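Hypothetical protein PH1819 (Pyrococcus horikoshii, PDB 2EEN) is of unknown function but belongs to the CYTH family, whose members typically hold a triphosphate-bearing substrate and metal ions in a beta-strand tunnel. Local coordinates at residues A[12-17]-A[160-165]; A[32-37]-A[46-51]; A[103-108]-A[169-174]. All coordinates share one frame; numbering follows the deposited sequence.

Interaction 1 (A[12-17]-A[160-165]); sequences DEIFEK and LGVEKF
Lys-17 lies across Leu-160, at the C-terminal turn leading into Gly-161, and touches it atom by atom on the way out. CB is directed toward segment 160-165. With CG set opposite the backbone N (chi1 -169°), CG comes within 4.1 Å of Leu-160 CD2. CD then rests against the Leu-160 carbonyl, 3.3 Å from its O. CE and NZ run on past Leu-160 CA, NZ at 4.0 Å, and the extended chain carries the ammonium to the carbonyl of Glu-159, with which it forms a hydrogen bond. A positive charge placed among the last carbonyls of a helix would probably be favoured by the helix dipole. Leu-160 O has a different donor: water 1, which gives one proton to it at 2.7 Å and the other to Glu-13 OE2 at 2.9 Å, bridging the two segments beside the exposed Glu-13.

The helix ends in a Schellman motif at Gly-161, whose positive phi (114°) turns the chain toward the loop leading to helix 170-176. A CB on Gly-161 would be pressed against Leu-160 O and would meet Ile-14 CG1 and Glu-13 OE2, leaving little room for any side chain.

Ile-14 fills the buried half of the contact. Its CG1 branch stands opposite its own carbonyl carbon and sends CD1 over the Gly-161 backbone, 3.7 Å from Gly-161 O, and on to Val-162 CG2 at 4.0 Å. Ile-134 of strand 131-139 touches both Ile-14 and Val-162, while Leu-160 packs on Ile-122 and Phe-22.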
loop_
_atom_site.group_PDB
_atom_site.type_symbol
_atom_site.label_atom_id
_atom_site.label_comp_id
_atom_site.label_asym_id
_atom_site.label_seq_id
_atom_site.Cartn_x
_atom_site.Cartn_y
_atom_site.Cartn_z
ATOM N N ASP A 12 -36.677 -5.324 -2.926
ATOM C CA ASP A 12 -37.013 -5.153 -4.338
ATOM C C ASP A 12 -37.748 -3.841 -4.599
ATOM O O ASP A 12 -37.559 -3.210 -5.642
ATOM C CB ASP A 12 -37.877 -6.318 -4.837
ATOM C CG ASP A 12 -37.120 -7.632 -4.884
ATOM O OD1 ASP A 12 -35.964 -7.637 -5.357
ATOM O OD2 ASP A 12 -37.685 -8.662 -4.458
ATOM N N GLU A 13 -38.589 -3.443 -3.652
ATOM C CA GLU A 13 -39.362 -2.212 -3.766
ATOM C C GLU A 13 -38.459 -0.985 -3.861
ATOM O O GLU A 13 -38.613 -0.160 -4.764
ATOM C CB GLU A 13 -40.291 -2.067 -2.557
ATOM C CG GLU A 13 -40.966 -0.710 -2.437
ATOM C CD GLU A 13 -41.710 -0.552 -1.122
ATOM O OE1 GLU A 13 -42.766 -1.200 -0.956
ATOM O OE2 GLU A 13 -41.238 0.217 -0.257
ATOM N N ILE A 14 -37.526 -0.863 -2.923
ATOM C CA ILE A 14 -36.611 0.274 -2.913
ATOM C C ILE A 14 -35.720 0.244 -4.151
ATOM O O ILE A 14 -35.477 1.278 -4.775
ATOM C CB ILE A 14 -35.743 0.273 -1.631
ATOM C CG1 ILE A 14 -36.631 0.579 -0.421
ATOM C CG2 ILE A 14 -34.628 1.303 -1.743
ATOM C CD1 ILE A 14 -35.929 0.478 0.919
ATOM N N PHE A 15 -35.241 -0.945 -4.500
ATOM C CA PHE A 15 -34.387 -1.113 -5.672
ATOM C C PHE A 15 -35.096 -0.634 -6.936
ATOM O O PHE A 15 -34.532 0.129 -7.721
ATOM C CB PHE A 15 -33.982 -2.585 -5.828
ATOM C CG PHE A 15 -32.776 -2.980 -5.008
ATOM C CD1 PHE A 15 -32.422 -2.267 -3.868
ATOM C CD2 PHE A 15 -32.000 -4.075 -5.379
ATOM C CE1 PHE A 15 -31.313 -2.637 -3.108
ATOM C CE2 PHE A 15 -30.890 -4.456 -4.626
ATOM C CZ PHE A 15 -30.544 -3.732 -3.486
ATOM N N GLU A 16 -36.336 -1.074 -7.128
ATOM C CA GLU A 16 -37.089 -0.677 -8.311
ATOM C C GLU A 16 -37.341 0.819 -8.376
ATOM O O GLU A 16 -37.262 1.417 -9.450
ATOM C CB GLU A 16 -38.431 -1.405 -8.372
ATOM C CG GLU A 16 -38.571 -2.318 -9.576
ATOM C CD GLU A 16 -38.300 -1.607 -10.891
ATOM O OE1 GLU A 16 -39.002 -0.621 -11.201
ATOM O OE2 GLU A 16 -37.383 -2.039 -11.621
ATOM N N LYS A 17 -37.651 1.417 -7.229
ATOM C CA LYS A 17 -37.927 2.846 -7.173
ATOM C C LYS A 17 -36.692 3.624 -7.606
ATOM O O LYS A 17 -36.788 4.622 -8.317
ATOM C CB LYS A 17 -38.359 3.252 -5.760
ATOM C CG LYS A 17 -38.914 4.667 -5.671
ATOM C CD LYS A 17 -39.629 4.969 -4.364
ATOM C CE LYS A 17 -40.281 6.345 -4.390
ATOM N NZ LYS A 17 -40.837 6.651 -3.044
ATOM N N LEU A 160 -37.118 7.575 -0.759
ATOM C CA LEU A 160 -37.133 6.394 -1.615
ATOM C C LEU A 160 -37.778 5.206 -0.913
ATOM O O LEU A 160 -38.042 4.177 -1.532
ATOM C CB LEU A 160 -35.711 6.031 -2.028
ATOM C CG LEU A 160 -35.053 7.026 -2.982
ATOM C CD1 LEU A 160 -33.567 6.706 -3.100
ATOM C CD2 LEU A 160 -35.743 6.971 -4.339
ATOM N N GLY A 161 -38.022 5.350 0.384
ATOM C CA GLY A 161 -38.647 4.277 1.130
ATOM C C GLY A 161 -37.773 3.627 2.184
ATOM O O GLY A 161 -38.213 2.703 2.870
ATOM N N VAL A 162 -36.540 4.097 2.324
ATOM C CA VAL A 162 -35.632 3.533 3.316
ATOM C C VAL A 162 -36.093 3.921 4.717
ATOM O O VAL A 162 -36.294 5.099 5.005
ATOM C CB VAL A 162 -34.192 4.036 3.098
ATOM C CG1 VAL A 162 -33.247 3.344 4.064
ATOM C CG2 VAL A 162 -33.769 3.766 1.662
ATOM N N GLU A 163 -36.248 2.924 5.584
ATOM C CA GLU A 163 -36.710 3.152 6.953
ATOM C C GLU A 163 -35.678 2.814 8.020
ATOM O O GLU A 163 -35.557 3.516 9.023
ATOM C CB GLU A 163 -37.972 2.331 7.220
ATOM C CG GLU A 163 -39.166 2.720 6.380
ATOM C CD GLU A 163 -40.336 1.780 6.584
ATOM O OE1 GLU A 163 -40.685 1.513 7.754
ATOM O OE2 GLU A 163 -40.906 1.310 5.578
ATOM N N LYS A 164 -34.944 1.726 7.815
ATOM C CA LYS A 164 -33.942 1.317 8.781
ATOM C C LYS A 164 -32.528 1.572 8.296
ATOM O O LYS A 164 -32.056 0.954 7.344
ATOM C CB LYS A 164 -34.133 -0.157 9.150
ATOM C CG LYS A 164 -34.486 -1.070 7.991
ATOM C CD LYS A 164 -34.844 -2.463 8.501
ATOM C CE LYS A 164 -35.252 -3.394 7.370
ATOM N NZ LYS A 164 -35.671 -4.726 7.887
ATOM N N PHE A 165 -31.863 2.503 8.964
ATOM C CA PHE A 165 -30.499 2.870 8.636
ATOM C C PHE A 165 -29.519 2.004 9.411
ATOM O O PHE A 165 -29.856 1.447 10.460
ATOM C CB PHE A 165 -30.288 4.352 8.937
ATOM C CG PHE A 165 -30.966 5.256 7.953
ATOM C CD1 PHE A 165 -32.287 5.645 8.141
ATOM C CD2 PHE A 165 -30.308 5.661 6.799
ATOM C CE1 PHE A 165 -32.946 6.425 7.188
ATOM C CE2 PHE A 165 -30.954 6.440 5.842
ATOM C CZ PHE A 165 -32.275 6.820 6.036
HETATM O O HOH W 1 -39.876 2.222 -1.831
#

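Interaction 2 (A[32-37]-A[46-51]); sequences DIYYQH and DEALRI
Tyr-34 lays one ring face over the aliphatic part of Arg-50: Arg-50 CB sits 3.9 Å from the ring centroid, 26° off the normal, a CH-pi contact. The two side chains run side by side in the same direction. A bend at chi3 (93°) returns the guanidinium to the tyrosine hydroxyl, and Arg-50 NH1 donates to Tyr-34 OH at 3.1 Å, nearly straight (166°) and within the guanidinium plane, which stands steeply to the ring. Asp-32 crosses the same arginine chain obliquely, its CG 3.6 Å from Arg-50 CD; Asp-32 OD1, whose place is less certain, is in salt-bridge range of Arg-52. A phenylalanine in place of Tyr-34 would probably leave Arg-50 NH1 without this acceptor and its guanidinium freer to turn.

Ile-33 and Ile-51 form a hydrogen-bonded antiparallel pair, N to O in both directions. Tyr-35 N reaches Leu-49 O at 2.9 Å, but in the return direction water 2 intervenes, donating to Tyr-35 O and accepting from Leu-49 N as the strands part. On the face of Ile-33 and Ile-51, Tyr-35 OH meets Ile-51 CD1 at 3.7 Å beside Leu-96 of helix 89-98, on which both side chains pack. Leu-49 also packs on Leu-95 of the second subunit. Charged and aromatic side chains on one face, a helix over the other, are consistent with the wall of a CYTH tunnel.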
loop_
_atom_site.group_PDB
_atom_site.type_symbol
_atom_site.label_atom_id
_atom_site.label_comp_id
_atom_site.label_asym_id
_atom_site.label_seq_id
_atom_site.Cartn_x
_atom_site.Cartn_y
_atom_site.Cartn_z
ATOM N N ASP A 32 -14.363 -7.992 -1.442
ATOM C CA ASP A 32 -13.495 -7.331 -0.478
ATOM C C ASP A 32 -12.888 -8.285 0.515
ATOM O O ASP A 32 -13.553 -9.205 0.997
ATOM C CB ASP A 32 -14.265 -6.281 0.327
ATOM C CG ASP A 32 -14.835 -5.191 -0.535
ATOM O OD1 ASP A 32 -14.186 -4.838 -1.534
ATOM O OD2 ASP A 32 -15.922 -4.676 -0.200
ATOM N N ILE A 33 -11.618 -8.066 0.820
ATOM C CA ILE A 33 -10.961 -8.869 1.829
ATOM C C ILE A 33 -10.591 -7.875 2.919
ATOM O O ILE A 33 -9.876 -6.901 2.664
ATOM C CB ILE A 33 -9.679 -9.565 1.310
ATOM C CG1 ILE A 33 -10.023 -10.603 0.233
ATOM C CG2 ILE A 33 -8.998 -10.284 2.458
ATOM C CD1 ILE A 33 -8.863 -11.433 -0.235
ATOM N N TYR A 34 -11.115 -8.094 4.119
ATOM C CA TYR A 34 -10.810 -7.214 5.237
ATOM C C TYR A 34 -9.749 -7.854 6.103
ATOM O O TYR A 34 -9.749 -9.070 6.301
ATOM C CB TYR A 34 -12.061 -6.937 6.061
ATOM C CG TYR A 34 -12.967 -5.933 5.413
ATOM C CD1 TYR A 34 -12.809 -4.570 5.646
ATOM C CD2 TYR A 34 -13.980 -6.346 4.550
ATOM C CE1 TYR A 34 -13.644 -3.641 5.035
ATOM C CE2 TYR A 34 -14.819 -5.423 3.933
ATOM C CZ TYR A 34 -14.643 -4.076 4.181
ATOM O OH TYR A 34 -15.464 -3.169 3.563
ATOM N N TYR A 35 -8.856 -7.025 6.627
ATOM C CA TYR A 35 -7.740 -7.484 7.440
ATOM C C TYR A 35 -7.738 -7.019 8.875
ATOM O O TYR A 35 -8.358 -6.018 9.223
ATOM C CB TYR A 35 -6.439 -7.013 6.800
ATOM C CG TYR A 35 -6.200 -7.602 5.447
ATOM C CD1 TYR A 35 -6.682 -6.973 4.302
ATOM C CD2 TYR A 35 -5.510 -8.804 5.303
ATOM C CE1 TYR A 35 -6.482 -7.525 3.045
ATOM C CE2 TYR A 35 -5.303 -9.362 4.055
ATOM C CZ TYR A 35 -5.790 -8.718 2.931
ATOM O OH TYR A 35 -5.579 -9.264 1.691
ATOM N N GLN A 36 -7.023 -7.769 9.708
ATOM C CA GLN A 36 -6.852 -7.418 11.104
ATOM C C GLN A 36 -5.420 -6.929 11.197
ATOM O O GLN A 36 -4.542 -7.418 10.487
ATOM C CB GLN A 36 -7.035 -8.636 12.009
ATOM C CG GLN A 36 -6.703 -8.383 13.479
ATOM C CD GLN A 36 -7.524 -7.260 14.105
ATOM O OE1 GLN A 36 -7.336 -6.081 13.790
ATOM N NE2 GLN A 36 -8.441 -7.626 15.000
ATOM N N HIS A 37 -5.206 -5.947 12.057
ATOM C CA HIS A 37 -3.893 -5.373 12.278
ATOM C C HIS A 37 -3.088 -6.362 13.115
ATOM O O HIS A 37 -3.630 -7.042 13.980
ATOM C CB HIS A 37 -4.053 -4.050 13.014
ATOM C CG HIS A 37 -2.813 -3.218 13.055
ATOM N ND1 HIS A 37 -1.763 -3.481 13.910
ATOM C CD2 HIS A 37 -2.464 -2.112 12.358
ATOM C CE1 HIS A 37 -0.822 -2.570 13.737
ATOM N NE2 HIS A 37 -1.223 -1.727 12.801
ATOM N N ASP A 46 -11.997 0.890 15.755
ATOM C CA ASP A 46 -12.923 1.231 14.680
ATOM C C ASP A 46 -12.213 1.599 13.388
ATOM O O ASP A 46 -12.600 2.528 12.681
ATOM C CB ASP A 46 -13.854 2.363 15.121
ATOM C CG ASP A 46 -15.037 2.540 14.190
ATOM O OD1 ASP A 46 -15.456 1.548 13.557
ATOM O OD2 ASP A 46 -15.564 3.670 14.106
ATOM N N GLU A 47 -11.167 0.850 13.079
ATOM C CA GLU A 47 -10.411 1.070 11.858
ATOM C C GLU A 47 -10.645 -0.115 10.934
ATOM O O GLU A 47 -11.189 -1.135 11.344
ATOM C CB GLU A 47 -8.930 1.156 12.173
ATOM C CG GLU A 47 -8.531 2.353 12.973
ATOM C CD GLU A 47 -7.094 2.244 13.414
ATOM O OE1 GLU A 47 -6.836 1.564 14.430
ATOM O OE2 GLU A 47 -6.223 2.809 12.733
ATOM N N ALA A 48 -10.236 0.021 9.678
ATOM C CA ALA A 48 -10.385 -1.066 8.725
ATOM C C ALA A 48 -9.333 -0.953 7.633
ATOM O O ALA A 48 -8.867 0.140 7.306
ATOM C CB ALA A 48 -11.784 -1.050 8.101
ATOM N N LEU A 49 -8.932 -2.098 7.101
ATOM C CA LEU A 49 -7.975 -2.131 6.010
ATOM C C LEU A 49 -8.539 -3.188 5.085
ATOM O O LEU A 49 -8.818 -4.314 5.503
ATOM C CB LEU A 49 -6.582 -2.534 6.489
ATOM C CG LEU A 49 -5.569 -2.523 5.340
ATOM C CD1 LEU A 49 -5.369 -1.083 4.818
ATOM C CD2 LEU A 49 -4.252 -3.094 5.829
ATOM N N ARG A 50 -8.712 -2.825 3.825
ATOM C CA ARG A 50 -9.320 -3.746 2.888
ATOM C C ARG A 50 -8.739 -3.705 1.493
ATOM O O ARG A 50 -8.218 -2.683 1.052
ATOM C CB ARG A 50 -10.817 -3.417 2.832
ATOM C CG ARG A 50 -11.556 -3.726 1.540
ATOM C CD ARG A 50 -12.886 -2.956 1.493
ATOM N NE ARG A 50 -12.772 -1.665 0.810
ATOM C CZ ARG A 50 -13.608 -0.645 0.986
ATOM N NH1 ARG A 50 -14.619 -0.756 1.833
ATOM N NH2 ARG A 50 -13.447 0.482 0.303
ATOM N N ILE A 51 -8.783 -4.846 0.819
ATOM C CA ILE A 51 -8.381 -4.881 -0.573
ATOM C C ILE A 51 -9.676 -5.216 -1.280
ATOM O O ILE A 51 -10.327 -6.219 -0.967
ATOM C CB ILE A 51 -7.338 -5.954 -0.888
ATOM C CG1 ILE A 51 -5.964 -5.461 -0.435
ATOM C CG2 ILE A 51 -7.319 -6.221 -2.393
ATOM C CD1 ILE A 51 -4.859 -6.468 -0.587
HETATM O O HOH W 2 -10.382 -4.437 8.236
#

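Interaction 3 (A[103-108]-A[169-174]); sequences EVLKVV and SYLELL
Tyr-170 meets the strand through its CB, 4.0 Å from Val-107 CG1, while its ring leads away to other partners: Lys-7 makes a cation-pi contact, Phe-133 an edge-to-face one, and the hydroxyl is hydrogen-bonded to Asp-125. Lys-7 is the last residue of the EXEXK signature of CYTH proteins. The other flat group, the carboxylate of Glu-172, faces back over the helix start, where OE1 takes Ser-169 N on its anti lone pair at 2.9 Å and Ser-169 OG from somewhat out of the plane. Glu-172 N in turn donates to Ser-169 OG, completing a capping box that fixes the first turn.

Across the contact itself everything is aliphatic. Leu-105 and Leu-174 cross at about a right angle, with Leu-105 CD2 pressed to 3.4 Å from Leu-174 CB, tighter than usual for two carbons. Leu-105 CG lies trans to its backbone N (chi1 -169°), which extends the branch to the helix. Its CB is covered by Leu-171 CD1 at 3.7 Å, so Leu-105 meets Leu-171 and Leu-174, which lie one turn apart on the helix. Val-107 follows on the same face, its CG2 touching Leu-174 CD1 at 3.8 Å.

A classic beta bulge places Val-104 and Leu-105 together opposite Tyr-34 of strand 23-36. Segment 170-174 of the helix runs at 114° to strand segment 103-108. Helix 170-176 thus packs across strand 102-117, with Leu-171 reaching Tyr-34 of strand 23-36, Val-107 and Tyr-170 meeting Val-127 of strand 120-127, and Leu-173 resting on Phe-133 of strand 131-139.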
loop_
_atom_site.group_PDB
_atom_site.type_symbol
_atom_site.label_atom_id
_atom_site.label_comp_id
_atom_site.label_asym_id
_atom_site.label_seq_id
_atom_site.Cartn_x
_atom_site.Cartn_y
_atom_site.Cartn_z
ATOM N N GLU A 103 -6.343 -11.961 7.084
ATOM C CA GLU A 103 -7.698 -11.846 6.581
ATOM C C GLU A 103 -8.672 -12.165 7.705
ATOM O O GLU A 103 -8.520 -13.161 8.416
ATOM C CB GLU A 103 -7.923 -12.818 5.422
ATOM C CG GLU A 103 -9.315 -12.733 4.818
ATOM C CD GLU A 103 -9.633 -13.904 3.906
ATOM O OE1 GLU A 103 -8.770 -14.265 3.080
ATOM O OE2 GLU A 103 -10.751 -14.454 4.011
ATOM N N VAL A 104 -9.665 -11.300 7.867
ATOM C CA VAL A 104 -10.688 -11.483 8.879
ATOM C C VAL A 104 -11.892 -12.094 8.188
ATOM O O VAL A 104 -12.467 -13.074 8.660
ATOM C CB VAL A 104 -11.101 -10.143 9.500
ATOM C CG1 VAL A 104 -12.252 -10.350 10.471
ATOM C CG2 VAL A 104 -9.917 -9.522 10.210
ATOM N N LEU A 105 -12.261 -11.513 7.055
ATOM C CA LEU A 105 -13.406 -11.996 6.302
ATOM C C LEU A 105 -13.423 -11.426 4.896
ATOM O O LEU A 105 -12.826 -10.379 4.627
ATOM C CB LEU A 105 -14.696 -11.592 7.015
ATOM C CG LEU A 105 -15.967 -12.256 6.481
ATOM C CD1 LEU A 105 -15.922 -13.752 6.750
ATOM C CD2 LEU A 105 -17.171 -11.643 7.154
ATOM N N LYS A 106 -14.105 -12.133 4.004
ATOM C CA LYS A 106 -14.257 -11.704 2.627
ATOM C C LYS A 106 -15.713 -11.323 2.426
ATOM O O LYS A 106 -16.617 -12.112 2.706
ATOM C CB LYS A 106 -13.893 -12.828 1.668
ATOM C CG LYS A 106 -12.404 -13.076 1.528
ATOM C CD LYS A 106 -12.098 -13.794 0.225
ATOM C CE LYS A 106 -11.265 -15.050 0.483
ATOM N NZ LYS A 106 -11.354 -15.558 1.885
ATOM N N VAL A 107 -15.936 -10.107 1.941
ATOM C CA VAL A 107 -17.285 -9.620 1.706
ATOM C C VAL A 107 -17.500 -9.511 0.207
ATOM O O VAL A 107 -16.751 -8.838 -0.489
ATOM C CB VAL A 107 -17.501 -8.239 2.368
ATOM C CG1 VAL A 107 -18.931 -7.766 2.137
ATOM C CG2 VAL A 107 -17.203 -8.328 3.857
ATOM N N VAL A 108 -18.527 -10.195 -0.287
ATOM C CA VAL A 108 -18.832 -10.188 -1.710
ATOM C C VAL A 108 -20.200 -9.592 -1.960
ATOM O O VAL A 108 -21.157 -9.911 -1.258
ATOM C CB VAL A 108 -18.823 -11.617 -2.278
ATOM C CG1 VAL A 108 -19.123 -11.586 -3.769
ATOM C CG2 VAL A 108 -17.479 -12.267 -2.013
ATOM N N SER A 169 -20.814 -1.632 9.345
ATOM C CA SER A 169 -20.304 -2.038 8.050
ATOM C C SER A 169 -20.776 -3.448 7.746
ATOM O O SER A 169 -21.179 -4.194 8.648
ATOM C CB SER A 169 -18.781 -2.025 8.073
ATOM O OG SER A 169 -18.298 -2.924 9.058
ATOM N N TYR A 170 -20.723 -3.819 6.474
ATOM C CA TYR A 170 -21.116 -5.167 6.097
ATOM C C TYR A 170 -20.216 -6.143 6.840
ATOM O O TYR A 170 -20.664 -7.205 7.272
ATOM C CB TYR A 170 -20.968 -5.374 4.592
ATOM C CG TYR A 170 -21.908 -4.527 3.774
ATOM C CD1 TYR A 170 -23.268 -4.463 4.087
ATOM C CD2 TYR A 170 -21.448 -3.803 2.678
ATOM C CE1 TYR A 170 -24.141 -3.699 3.330
ATOM C CE2 TYR A 170 -22.315 -3.038 1.913
ATOM C CZ TYR A 170 -23.656 -2.988 2.242
ATOM O OH TYR A 170 -24.506 -2.225 1.487
ATOM N N LEU A 171 -18.945 -5.778 6.989
ATOM C CA LEU A 171 -17.993 -6.626 7.693
ATOM C C LEU A 171 -18.480 -6.900 9.111
ATOM O O LEU A 171 -18.523 -8.051 9.547
ATOM C CB LEU A 171 -16.617 -5.959 7.756
ATOM C CG LEU A 171 -15.580 -6.672 8.630
ATOM C CD1 LEU A 171 -15.302 -8.056 8.061
ATOM C CD2 LEU A 171 -14.299 -5.849 8.692
ATOM N N GLU A 172 -18.844 -5.842 9.825
ATOM C CA GLU A 172 -19.322 -5.989 11.199
ATOM C C GLU A 172 -20.584 -6.834 11.271
ATOM O O GLU A 172 -20.748 -7.655 12.177
ATOM C CB GLU A 172 -19.589 -4.616 11.812
ATOM C CG GLU A 172 -18.334 -3.818 12.093
ATOM C CD GLU A 172 -18.634 -2.415 12.586
ATOM O OE1 GLU A 172 -19.202 -1.615 11.811
ATOM O OE2 GLU A 172 -18.304 -2.110 13.752
ATOM N N LEU A 173 -21.481 -6.618 10.321
ATOM C CA LEU A 173 -22.728 -7.359 10.276
ATOM C C LEU A 173 -22.448 -8.833 10.023
ATOM O O LEU A 173 -23.059 -9.703 10.643
ATOM C CB LEU A 173 -23.632 -6.795 9.174
ATOM C CG LEU A 173 -24.149 -5.385 9.457
ATOM C CD1 LEU A 173 -24.888 -4.863 8.245
ATOM C CD2 LEU A 173 -25.066 -5.402 10.676
ATOM N N LEU A 174 -21.516 -9.119 9.121
ATOM C CA LEU A 174 -21.202 -10.509 8.833
ATOM C C LEU A 174 -20.477 -11.161 10.007
ATOM O O LEU A 174 -20.707 -12.328 10.295
ATOM C CB LEU A 174 -20.376 -10.622 7.549
ATOM C CG LEU A 174 -21.205 -10.414 6.276
ATOM C CD1 LEU A 174 -20.302 -10.052 5.103
ATOM C CD2 LEU A 174 -22.008 -11.675 5.984
#

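In the fold
Interactions 2 and 3 sit on the same side of the chain's centre, their own centres 9 Å apart. They share the sheet: strands 23-36 and 102-117 are neighbours in it, joined by the probable hydrogen bond from Asp-32 N to Val-107 O. Interaction 2 is strand pairing, with backbone bonds and an arginine-tyrosine pair, and it borders the second subunit; interaction 3 is purely apolar helix-on-sheet packing. Interaction 1 lies on the opposite side from interaction 2, about 28 Å between centres, and mixes a buried isoleucine and leucine with an exposed lysine and a bridging water. Its segment 160-165 leads on to 169-174 of interaction 3.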